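Local coordinates for protein putative NADPH-dependent oxidoreductase (Desulfitobacterium hafniense DCB-2, PDB 3DB2) that probably catalyses NAD(P)H-dependent oxidation or reduction of a still unidentified substrate, as a two-domain member of the GFO/IDH/MocA oxidoreductase family, at residues L129-M138 / T267-K275; S149-L160 / Q228-G239. All blocks are in the same frame, centred on the assembly; numbering follows the deposited sequence. Where two conformers were deposited one is given.

Contact 1. Residues L129-M138 / T267-K275; sequences LGALRKMKEM and TDEHSTLIK
Asp268 presents its carboxylate to the first turn of helix 130-138 and takes two backbone N-H groups there. Gly130 N donates to Asp268 OD2 at 2.8 Å, on the syn side and 25° out of the carboxylate plane; Ala131 N reaches Asp268 OD1 at 3.2 Å from well above that plane. With Val300 N also bonded to OD2, three amides hold this buried carboxylate, and the positive end of the helix dipole would probably help to stabilise its charge. Leu129, at the N-cap position, runs past Asp268 in the opposite direction, its CB 3.4 Å from OD1, and its CD2 goes on to meet Thr267 CG2 at 3.8 Å.

Farther along, Leu273 is the apolar centre of the contact. Its CG stands anti to the backbone N (chi1 175°), which brings both methyls to the helix: Leu273 CD2 lies 3.8 Å from Met135 CG, and Leu273 CD1 4.1 Å from Met135 SE. Met138, like Met135 a selenomethionine, closes the far end by laying its CE 3.7 Å from CE of the extended Lys275, whose NZ forms a salt bridge with Glu143.

Helix 130-138 thus lies along strand 271-275, their directions 17° apart and axes 9.8 Å at closest, against one face of the mixed sheet. Tyr254 of strand 250-256 and Phe297 add to the packing round Ala131, while helix 183-194 meets Leu132 and Arg133.

Contact 2. Residues S149-L160 / Q228-G239; sequences SIEAVFSNERGL and QAYLGTNWACPG
Ser149-Ser155 and Gln228-Asn234 run parallel and in continuous register, axes 4.6 Å apart, joined by a ladder of backbone hydrogen bonds from Ile150 N to Gln228 O through Asn156 N to Asn234 O, weak at Asn234 N to Phe154 O. Tyr230 swings its ring across to the neighbouring strand: Glu151 CB meets the ring edge at Tyr230 CD2, 3.8 Å away, and Val153 CG2 lies 4.1 Å from Tyr230 CE2. Gly232 N sits above one face of this ring, offset toward its rim.

Beyond the strands, Trp235 has Arg158 CB over its five-membered ring, 3.6 Å from the centroid, a CH-pi contact. With CG of Arg158 anti to the backbone N (chi1 170°), CG too lies over the ring, toward its rim; bends farther along the chain leave the guanidinium 87° to the indole. The Asn156 amide lies alongside the indole, pointing the same way, its plane nearly parallel to the ring (7°), while its OD1 accepts from Arg158 N in an Asx turn. One water accepts from Asn156 ND2 and Arg158 NH2, and weakly from Trp235 NE1. An alanine in place of Trp235 is likely to leave the Arg158 stem without its flat support and free to turn. Leu160 CD2 rests 3.7 Å from Ala236 CA.

Strand 240-247 flanks 149-155 and strand 216-223 flanks 228-234, both antiparallel, placing the pair inside the mixed sheet. Helices 178-181 and 183-194 pack on the face carrying Ile150 and Leu231; on the other, Glu151 OE2 and Tyr230 OH bond to Tyr230 and Glu151 of the second subunit, while Glu151 OE1 is held by Tyr246 of its own chain.

Both contacts are largely buried and belong to the same mixed sheet, but contact 1 sets a helix against a strand near one edge, whereas contact 2 joins two interior strands. Helix 130-140 is followed, after a short connection, by strand 147-155, so the chain passes from one contact to the other; their centres are about 19 Å apart, and they do not touch. In contact 1 the hydrogen bonds gather at a helix start and leave the rest to apolar packing, while contact 2 is tied by backbone bonds along its strands and becomes water-linked at its partly exposed loop end. The second subunit reaches only contact 2, which therefore also serves the dimer interface.

Contact 1. Residues L129-M138 / T267-K275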
loop_
_atom_site.group_PDB
_atom_site.type_symbol
_atom_site.label_atom_id
_atom_site.label_comp_id
_atom_site.label_asym_id
_atom_site.label_seq_id
_atom_site.Cartn_x
_atom_site.Cartn_y
_atom_site.Cartn_z
ATOM N N LEU C 129 -11.699 17.515 -5.989
ATOM C CA LEU C 129 -10.441 18.082 -6.439
ATOM C C LEU C 129 -10.253 17.828 -7.934
ATOM O O LEU C 129 -10.726 16.801 -8.402
ATOM C CB LEU C 129 -9.280 17.491 -5.655
ATOM C CG LEU C 129 -9.133 17.968 -4.199
ATOM C CD1 LEU C 129 -8.110 17.143 -3.454
ATOM C CD2 LEU C 129 -8.724 19.442 -4.174
ATOM N N GLY C 130 -9.590 18.748 -8.636
ATOM C CA GLY C 130 -9.406 18.568 -10.079
ATOM C C GLY C 130 -8.625 17.275 -10.317
ATOM O O GLY C 130 -8.843 16.586 -11.295
ATOM N N ALA C 131 -7.725 16.937 -9.401
ATOM C CA ALA C 131 -6.938 15.707 -9.572
ATOM C C ALA C 131 -7.833 14.490 -9.483
ATOM O O ALA C 131 -7.666 13.595 -10.296
ATOM C CB ALA C 131 -5.840 15.647 -8.549
ATOM N N LEU C 132 -8.775 14.424 -8.543
ATOM C CA LEU C 132 -9.599 13.218 -8.442
ATOM C C LEU C 132 -10.565 13.097 -9.615
ATOM O O LEU C 132 -10.884 12.015 -10.174
ATOM C CB LEU C 132 -10.315 13.255 -7.092
ATOM C CG LEU C 132 -9.647 12.526 -5.939
ATOM C CD1 LEU C 132 -9.545 11.027 -6.218
ATOM C CD2 LEU C 132 -8.269 13.137 -5.665
ATOM N N ARG C 133 -11.063 14.256 -10.052
ATOM C CA ARG C 133 -11.898 14.342 -11.255
ATOM C C ARG C 133 -11.150 13.842 -12.501
ATOM O O ARG C 133 -11.727 13.150 -13.341
ATOM C CB ARG C 133 -12.424 15.750 -11.486
ATOM C CG ARG C 133 -13.370 16.306 -10.447
ATOM C CD ARG C 133 -14.547 15.387 -10.178
ATOM N NE ARG C 133 -15.627 15.968 -9.413
ATOM C CZ ARG C 133 -16.621 15.399 -8.753
ATOM N NH1 ARG C 133 -16.792 14.095 -8.685
ATOM N NH2 ARG C 133 -17.516 16.156 -8.115
ATOM N N LYS C 134 -9.877 14.177 -12.615
ATOM C CA LYS C 134 -9.094 13.786 -13.781
ATOM C C LYS C 134 -8.832 12.294 -13.702
ATOM O O LYS C 134 -8.960 11.533 -14.678
ATOM C CB LYS C 134 -7.827 14.641 -13.824
ATOM C CG LYS C 134 -6.848 14.279 -14.925
ATOM C CD LYS C 134 -7.475 14.651 -16.263
ATOM C CE LYS C 134 -6.772 13.930 -17.398
ATOM N NZ LYS C 134 -6.253 14.938 -18.365
HETATM N N MSE C 135 -8.462 11.828 -12.504
HETATM C CA MSE C 135 -8.212 10.389 -12.328
HETATM C C MSE C 135 -9.440 9.570 -12.682
HETATM O O MSE C 135 -9.360 8.482 -13.270
HETATM C CB MSE C 135 -7.709 10.091 -10.907
HETATM C CG MSE C 135 -6.313 10.665 -10.650
HETATM SE SE MSE C 135 -5.924 10.650 -8.711
HETATM C CE MSE C 135 -5.582 8.749 -8.656
ATOM N N LYS C 136 -10.616 10.051 -12.361
ATOM C CA LYS C 136 -11.888 9.422 -12.633
ATOM C C LYS C 136 -12.090 9.340 -14.147
ATOM O O LYS C 136 -12.449 8.293 -14.718
ATOM C CB LYS C 136 -13.026 10.196 -11.948
ATOM C CG LYS C 136 -14.394 9.556 -12.155
ATOM C CD LYS C 136 -14.334 8.102 -11.713
ATOM C CE LYS C 136 -15.711 7.594 -11.303
ATOM N NZ LYS C 136 -15.831 6.138 -11.590
ATOM N N GLU C 137 -11.839 10.438 -14.819
ATOM C CA GLU C 137 -11.902 10.489 -16.286
ATOM C C GLU C 137 -10.988 9.437 -16.901
ATOM O O GLU C 137 -11.434 8.651 -17.752
ATOM C CB GLU C 137 -11.502 11.872 -16.741
ATOM C CG GLU C 137 -11.750 12.322 -18.165
ATOM C CD GLU C 137 -11.751 13.857 -18.168
ATOM O OE1 GLU C 137 -12.836 14.431 -17.937
ATOM O OE2 GLU C 137 -10.670 14.455 -18.366
HETATM N N MSE C 138 -9.730 9.416 -16.447
HETATM C CA MSE C 138 -8.750 8.489 -17.020
HETATM C C MSE C 138 -9.160 7.046 -16.827
HETATM O O MSE C 138 -8.960 6.184 -17.695
HETATM C CB MSE C 138 -7.351 8.764 -16.483
HETATM C CG MSE C 138 -6.811 10.110 -16.948
HETATM SE SE MSE C 138 -5.185 10.675 -16.031
HETATM C CE MSE C 138 -3.902 10.102 -17.382
ATOM N N THR C 267 -5.658 24.199 -3.446
ATOM C CA THR C 267 -5.264 22.888 -2.948
ATOM C C THR C 267 -4.678 22.013 -4.066
ATOM O O THR C 267 -3.642 21.383 -3.867
ATOM C CB THR C 267 -6.456 22.133 -2.362
ATOM O OG1 THR C 267 -6.908 22.895 -1.233
ATOM C CG2 THR C 267 -6.080 20.762 -1.800
ATOM N N ASP C 268 -5.355 22.014 -5.216
ATOM C CA ASP C 268 -4.843 21.204 -6.327
ATOM C C ASP C 268 -3.444 21.584 -6.786
ATOM O O ASP C 268 -2.724 20.768 -7.375
ATOM C CB ASP C 268 -5.785 21.327 -7.507
ATOM C CG ASP C 268 -6.987 20.409 -7.484
ATOM O OD1 ASP C 268 -6.796 19.182 -7.337
ATOM O OD2 ASP C 268 -8.145 20.884 -7.610
ATOM N N GLU C 269 -3.028 22.830 -6.568
ATOM C CA GLU C 269 -1.715 23.268 -7.021
ATOM C C GLU C 269 -0.618 22.673 -6.145
ATOM O O GLU C 269 0.536 22.653 -6.573
ATOM C CB GLU C 269 -1.572 24.798 -6.988
ATOM C CG GLU C 269 -2.525 25.497 -7.937
ATOM C CD GLU C 269 -2.326 27.005 -7.987
ATOM O OE1 GLU C 269 -1.179 27.481 -7.820
ATOM O OE2 GLU C 269 -3.321 27.728 -8.199
ATOM N N HIS C 270 -0.996 22.200 -4.967
ATOM C CA HIS C 270 -0.050 21.553 -4.064
ATOM C C HIS C 270 -0.209 20.032 -4.098
ATOM O O HIS C 270 -0.174 19.327 -3.090
ATOM C CB HIS C 270 -0.215 22.155 -2.669
ATOM C CG HIS C 270 0.050 23.639 -2.808
ATOM N ND1 HIS C 270 1.258 24.192 -2.465
ATOM C CD2 HIS C 270 -0.707 24.657 -3.271
ATOM C CE1 HIS C 270 1.236 25.498 -2.695
ATOM N NE2 HIS C 270 0.048 25.814 -3.175
ATOM N N SER C 271 -0.373 19.544 -5.332
ATOM C CA SER C 271 -0.474 18.097 -5.580
ATOM C C SER C 271 0.256 17.783 -6.880
ATOM O O SER C 271 0.534 18.683 -7.670
ATOM C CB SER C 271 -1.934 17.666 -5.612
ATOM O OG SER C 271 -2.621 18.079 -6.778
ATOM N N THR C 272 0.559 16.516 -7.119
ATOM C CA THR C 272 1.227 16.081 -8.323
ATOM C C THR C 272 0.504 14.778 -8.755
ATOM O O THR C 272 0.208 13.981 -7.858
ATOM C CB THR C 272 2.692 15.654 -8.240
ATOM O OG1 THR C 272 2.901 15.008 -6.968
ATOM C CG2 THR C 272 3.648 16.825 -8.354
ATOM N N LEU C 273 0.296 14.672 -10.043
ATOM C CA LEU C 273 -0.242 13.419 -10.591
ATOM C C LEU C 273 0.732 12.958 -11.679
ATOM O O LEU C 273 1.029 13.766 -12.550
ATOM C CB LEU C 273 -1.646 13.586 -11.122
ATOM C CG LEU C 273 -2.307 12.389 -11.826
ATOM C CD1 LEU C 273 -2.453 11.189 -10.912
ATOM C CD2 LEU C 273 -3.649 12.775 -12.425
ATOM N N ILE C 274 1.174 11.713 -11.577
ATOM C CA ILE C 274 2.160 11.236 -12.574
ATOM C C ILE C 274 1.572 9.989 -13.185
ATOM O O ILE C 274 0.977 9.187 -12.483
ATOM C CB ILE C 274 3.516 11.049 -11.900
ATOM C CG1 ILE C 274 4.268 12.386 -11.673
ATOM C CG2 ILE C 274 4.344 10.027 -12.662
ATOM C CD1 ILE C 274 5.159 12.733 -12.857
ATOM N N LYS C 275 1.689 9.843 -14.498
ATOM C CA LYS C 275 1.299 8.691 -15.267
ATOM C C LYS C 275 2.550 7.893 -15.678
ATOM O O LYS C 275 3.476 8.450 -16.268
ATOM C CB LYS C 275 0.562 9.080 -16.544
ATOM C CG LYS C 275 -0.134 7.994 -17.322
ATOM C CD LYS C 275 -0.510 8.495 -18.729
ATOM C CE LYS C 275 -1.734 7.775 -19.276
ATOM N NZ LYS C 275 -1.961 8.113 -20.710
#

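Contact 2. Residues S149-L160 / Q228-G239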
loop_
_atom_site.group_PDB
_atom_site.type_symbol
_atom_site.label_atom_id
_atom_site.label_comp_id
_atom_site.label_asym_id
_atom_site.label_seq_id
_atom_site.Cartn_x
_atom_site.Cartn_y
_atom_site.Cartn_z
ATOM N N SER C 149 -5.872 -2.785 -9.045
ATOM C CA SER C 149 -5.818 -2.413 -7.628
ATOM C C SER C 149 -5.483 -0.923 -7.455
ATOM O O SER C 149 -4.976 -0.250 -8.340
ATOM C CB SER C 149 -4.798 -3.263 -6.891
ATOM O OG SER C 149 -3.474 -3.044 -7.309
ATOM N N ILE C 150 -5.770 -0.437 -6.236
ATOM C CA ILE C 150 -5.457 0.920 -5.832
ATOM C C ILE C 150 -4.841 0.875 -4.431
ATOM O O ILE C 150 -5.226 0.050 -3.627
ATOM C CB ILE C 150 -6.679 1.845 -5.846
ATOM C CG1 ILE C 150 -7.208 2.114 -7.251
ATOM C CG2 ILE C 150 -6.390 3.155 -5.101
ATOM C CD1 ILE C 150 -8.528 2.861 -7.217
ATOM N N GLU C 151 -3.873 1.770 -4.175
ATOM C CA GLU C 151 -3.320 1.915 -2.838
ATOM C C GLU C 151 -3.494 3.375 -2.395
ATOM O O GLU C 151 -3.028 4.229 -3.133
ATOM C CB GLU C 151 -1.829 1.569 -2.777
ATOM C CG GLU C 151 -1.564 0.178 -3.315
ATOM C CD GLU C 151 -0.143 0.048 -3.850
ATOM O OE1 GLU C 151 0.556 1.065 -4.051
ATOM O OE2 GLU C 151 0.233 -1.120 -4.109
ATOM N N ALA C 152 -4.161 3.587 -1.289
ATOM C CA ALA C 152 -4.475 4.922 -0.793
ATOM C C ALA C 152 -3.852 5.075 0.590
ATOM O O ALA C 152 -3.829 4.089 1.340
ATOM C CB ALA C 152 -5.973 5.141 -0.724
ATOM N N VAL C 153 -3.336 6.253 0.912
ATOM C CA VAL C 153 -2.727 6.441 2.226
ATOM C C VAL C 153 -3.160 7.807 2.756
ATOM O O VAL C 153 -3.176 8.754 1.977
ATOM C CB VAL C 153 -1.195 6.401 2.181
ATOM C CG1 VAL C 153 -0.562 6.745 3.525
ATOM C CG2 VAL C 153 -0.725 5.026 1.713
ATOM N N PHE C 154 -3.482 7.880 4.037
ATOM C CA PHE C 154 -3.717 9.200 4.643
ATOM C C PHE C 154 -3.130 9.061 6.073
ATOM O O PHE C 154 -3.572 8.273 6.882
ATOM C CB PHE C 154 -5.143 9.641 4.599
ATOM C CG PHE C 154 -5.399 11.134 4.862
ATOM C CD1 PHE C 154 -4.410 11.987 5.281
ATOM C CD2 PHE C 154 -6.689 11.632 4.674
ATOM C CE1 PHE C 154 -4.618 13.346 5.526
ATOM C CE2 PHE C 154 -6.929 12.974 4.912
ATOM C CZ PHE C 154 -5.913 13.807 5.349
ATOM N N SER C 155 -2.085 9.843 6.310
ATOM C CA SER C 155 -1.386 9.813 7.579
ATOM C C SER C 155 -0.923 11.207 8.015
ATOM O O SER C 155 -0.738 12.136 7.218
ATOM C CB SER C 155 -0.147 8.925 7.524
ATOM O OG SER C 155 0.879 9.541 6.761
ATOM N N ASN C 156 -0.711 11.315 9.312
ATOM C CA ASN C 156 -0.092 12.485 9.942
ATOM C C ASN C 156 0.346 12.069 11.344
ATOM O O ASN C 156 0.175 10.924 11.780
ATOM C CB ASN C 156 -1.027 13.672 9.887
ATOM C CG ASN C 156 -2.233 13.564 10.786
ATOM O OD1 ASN C 156 -2.272 12.916 11.822
ATOM N ND2 ASN C 156 -3.249 14.266 10.311
ATOM N N GLU C 157 0.961 12.998 12.065
ATOM C CA GLU C 157 1.621 12.632 13.317
ATOM C C GLU C 157 0.728 12.898 14.510
ATOM O O GLU C 157 1.217 12.959 15.652
ATOM C CB GLU C 157 2.920 13.448 13.328
ATOM C CG GLU C 157 2.618 14.891 13.635
ATOM C CD GLU C 157 2.373 15.810 12.459
ATOM O OE1 GLU C 157 1.966 15.365 11.364
ATOM O OE2 GLU C 157 2.598 17.033 12.662
ATOM N N ARG C 158 -0.580 13.017 14.291
ATOM C CA ARG C 158 -1.481 13.370 15.395
ATOM C C ARG C 158 -1.357 12.506 16.645
ATOM O O ARG C 158 -1.422 12.998 17.795
ATOM C CB ARG C 158 -2.937 13.310 14.901
ATOM C CG ARG C 158 -3.926 13.425 16.049
ATOM C CD ARG C 158 -4.411 14.856 16.160
ATOM N NE ARG C 158 -4.955 15.369 14.917
ATOM C CZ ARG C 158 -5.081 16.653 14.612
ATOM N NH1 ARG C 158 -4.709 17.608 15.456
ATOM N NH2 ARG C 158 -5.591 16.999 13.445
ATOM N N GLY C 159 -1.186 11.197 16.457
ATOM C CA GLY C 159 -1.187 10.260 17.571
ATOM C C GLY C 159 -0.022 10.427 18.535
ATOM O O GLY C 159 -0.104 10.077 19.713
ATOM N N LEU C 160 1.069 10.961 18.033
ATOM C CA LEU C 160 2.348 11.067 18.708
ATOM C C LEU C 160 2.235 12.092 19.856
ATOM O O LEU C 160 2.981 11.954 20.820
ATOM C CB LEU C 160 3.441 11.479 17.736
ATOM C CG LEU C 160 3.777 10.527 16.582
ATOM C CD1 LEU C 160 4.995 11.022 15.813
ATOM C CD2 LEU C 160 3.986 9.115 17.111
ATOM N N GLN C 228 -9.538 -4.479 -6.303
ATOM C CA GLN C 228 -9.055 -4.509 -4.931
ATOM C C GLN C 228 -8.414 -3.192 -4.512
ATOM O O GLN C 228 -7.958 -2.453 -5.385
ATOM C CB GLN C 228 -7.995 -5.585 -4.766
ATOM C CG GLN C 228 -8.526 -6.983 -4.947
ATOM C CD GLN C 228 -7.520 -8.091 -4.768
ATOM O OE1 GLN C 228 -7.545 -9.077 -5.519
ATOM N NE2 GLN C 228 -6.655 -7.975 -3.763
ATOM N N ALA C 229 -8.384 -2.927 -3.215
ATOM C CA ALA C 229 -7.663 -1.743 -2.738
ATOM C C ALA C 229 -7.052 -2.002 -1.351
ATOM O O ALA C 229 -7.520 -2.851 -0.603
ATOM C CB ALA C 229 -8.537 -0.517 -2.708
ATOM N N TYR C 230 -6.002 -1.236 -1.092
ATOM C CA TYR C 230 -5.295 -1.075 0.159
ATOM C C TYR C 230 -5.526 0.340 0.690
ATOM O O TYR C 230 -5.423 1.274 -0.113
ATOM C CB TYR C 230 -3.796 -1.316 -0.049
ATOM C CG TYR C 230 -2.958 -0.731 1.059
ATOM C CD1 TYR C 230 -2.964 -1.309 2.329
ATOM C CD2 TYR C 230 -2.178 0.397 0.838
ATOM C CE1 TYR C 230 -2.190 -0.752 3.330
ATOM C CE2 TYR C 230 -1.406 0.957 1.849
ATOM C CZ TYR C 230 -1.431 0.359 3.088
ATOM O OH TYR C 230 -0.685 0.866 4.135
ATOM N N LEU C 231 -5.817 0.457 1.987
ATOM C CA LEU C 231 -5.868 1.762 2.628
ATOM C C LEU C 231 -5.002 1.755 3.884
ATOM O O LEU C 231 -5.277 0.970 4.782
ATOM C CB LEU C 231 -7.303 2.127 2.973
ATOM C CG LEU C 231 -7.485 3.372 3.853
ATOM C CD1 LEU C 231 -6.932 4.612 3.177
ATOM C CD2 LEU C 231 -8.956 3.569 4.155
ATOM N N GLY C 232 -3.999 2.607 3.946
ATOM C CA GLY C 232 -3.182 2.789 5.141
ATOM C C GLY C 232 -3.576 4.093 5.804
ATOM O O GLY C 232 -3.688 5.115 5.132
ATOM N N THR C 233 -3.841 4.031 7.105
ATOM C CA THR C 233 -4.195 5.218 7.902
ATOM C C THR C 233 -3.287 5.198 9.127
ATOM O O THR C 233 -3.167 4.168 9.794
ATOM C CB THR C 233 -5.668 5.272 8.315
ATOM O OG1 THR C 233 -6.091 4.014 8.845
ATOM C CG2 THR C 233 -6.538 5.589 7.106
ATOM N N ASN C 234 -2.583 6.275 9.417
ATOM C CA ASN C 234 -1.496 6.219 10.381
ATOM C C ASN C 234 -1.426 7.548 11.117
ATOM O O ASN C 234 -1.471 8.573 10.425
ATOM C CB ASN C 234 -0.258 5.877 9.538
ATOM C CG ASN C 234 0.936 5.497 10.383
ATOM O OD1 ASN C 234 1.141 6.209 11.360
ATOM N ND2 ASN C 234 1.660 4.441 9.992
ATOM N N TRP C 235 -1.348 7.513 12.436
ATOM C CA TRP C 235 -1.294 8.753 13.229
ATOM C C TRP C 235 0.069 8.911 13.879
ATOM O O TRP C 235 0.218 9.621 14.861
ATOM C CB TRP C 235 -2.427 8.785 14.271
ATOM C CG TRP C 235 -3.612 9.633 13.913
ATOM C CD1 TRP C 235 -3.739 10.554 12.903
ATOM C CD2 TRP C 235 -4.888 9.645 14.586
ATOM N NE1 TRP C 235 -4.965 11.109 12.903
ATOM C CE2 TRP C 235 -5.711 10.581 13.930
ATOM C CE3 TRP C 235 -5.446 8.974 15.678
ATOM C CZ2 TRP C 235 -7.024 10.872 14.293
ATOM C CZ3 TRP C 235 -6.749 9.268 16.032
ATOM C CH2 TRP C 235 -7.542 10.199 15.361
ATOM N N ALA C 236 1.057 8.204 13.338
ATOM C CA ALA C 236 2.374 8.058 13.953
ATOM C C ALA C 236 3.522 8.419 13.035
ATOM O O ALA C 236 4.628 7.909 13.265
ATOM C CB ALA C 236 2.494 6.599 14.415
ATOM N N CYS C 237 3.254 9.248 12.009
ATOM C CA CYS C 237 4.305 9.655 11.089
ATOM C C CYS C 237 4.030 10.967 10.378
ATOM O O CYS C 237 2.932 11.505 10.365
ATOM C CB CYS C 237 4.529 8.522 10.054
ATOM S SG CYS C 237 3.039 8.217 9.051
ATOM N N PRO C 238 5.041 11.570 9.756
ATOM C CA PRO C 238 4.782 12.784 8.981
ATOM C C PRO C 238 3.698 12.613 7.918
ATOM O O PRO C 238 3.468 11.497 7.431
ATOM C CB PRO C 238 6.116 13.068 8.321
ATOM C CG PRO C 238 7.103 12.513 9.305
ATOM C CD PRO C 238 6.473 11.212 9.770
ATOM N N GLY C 239 3.032 13.722 7.589
ATOM C CA GLY C 239 1.862 13.714 6.739
ATOM C C GLY C 239 2.101 13.171 5.334
ATOM O O GLY C 239 3.052 13.532 4.634
HETATM O O HOH W 1 -5.981 14.209 12.145
HETATM O O HOH W 2 2.932 16.048 8.904
#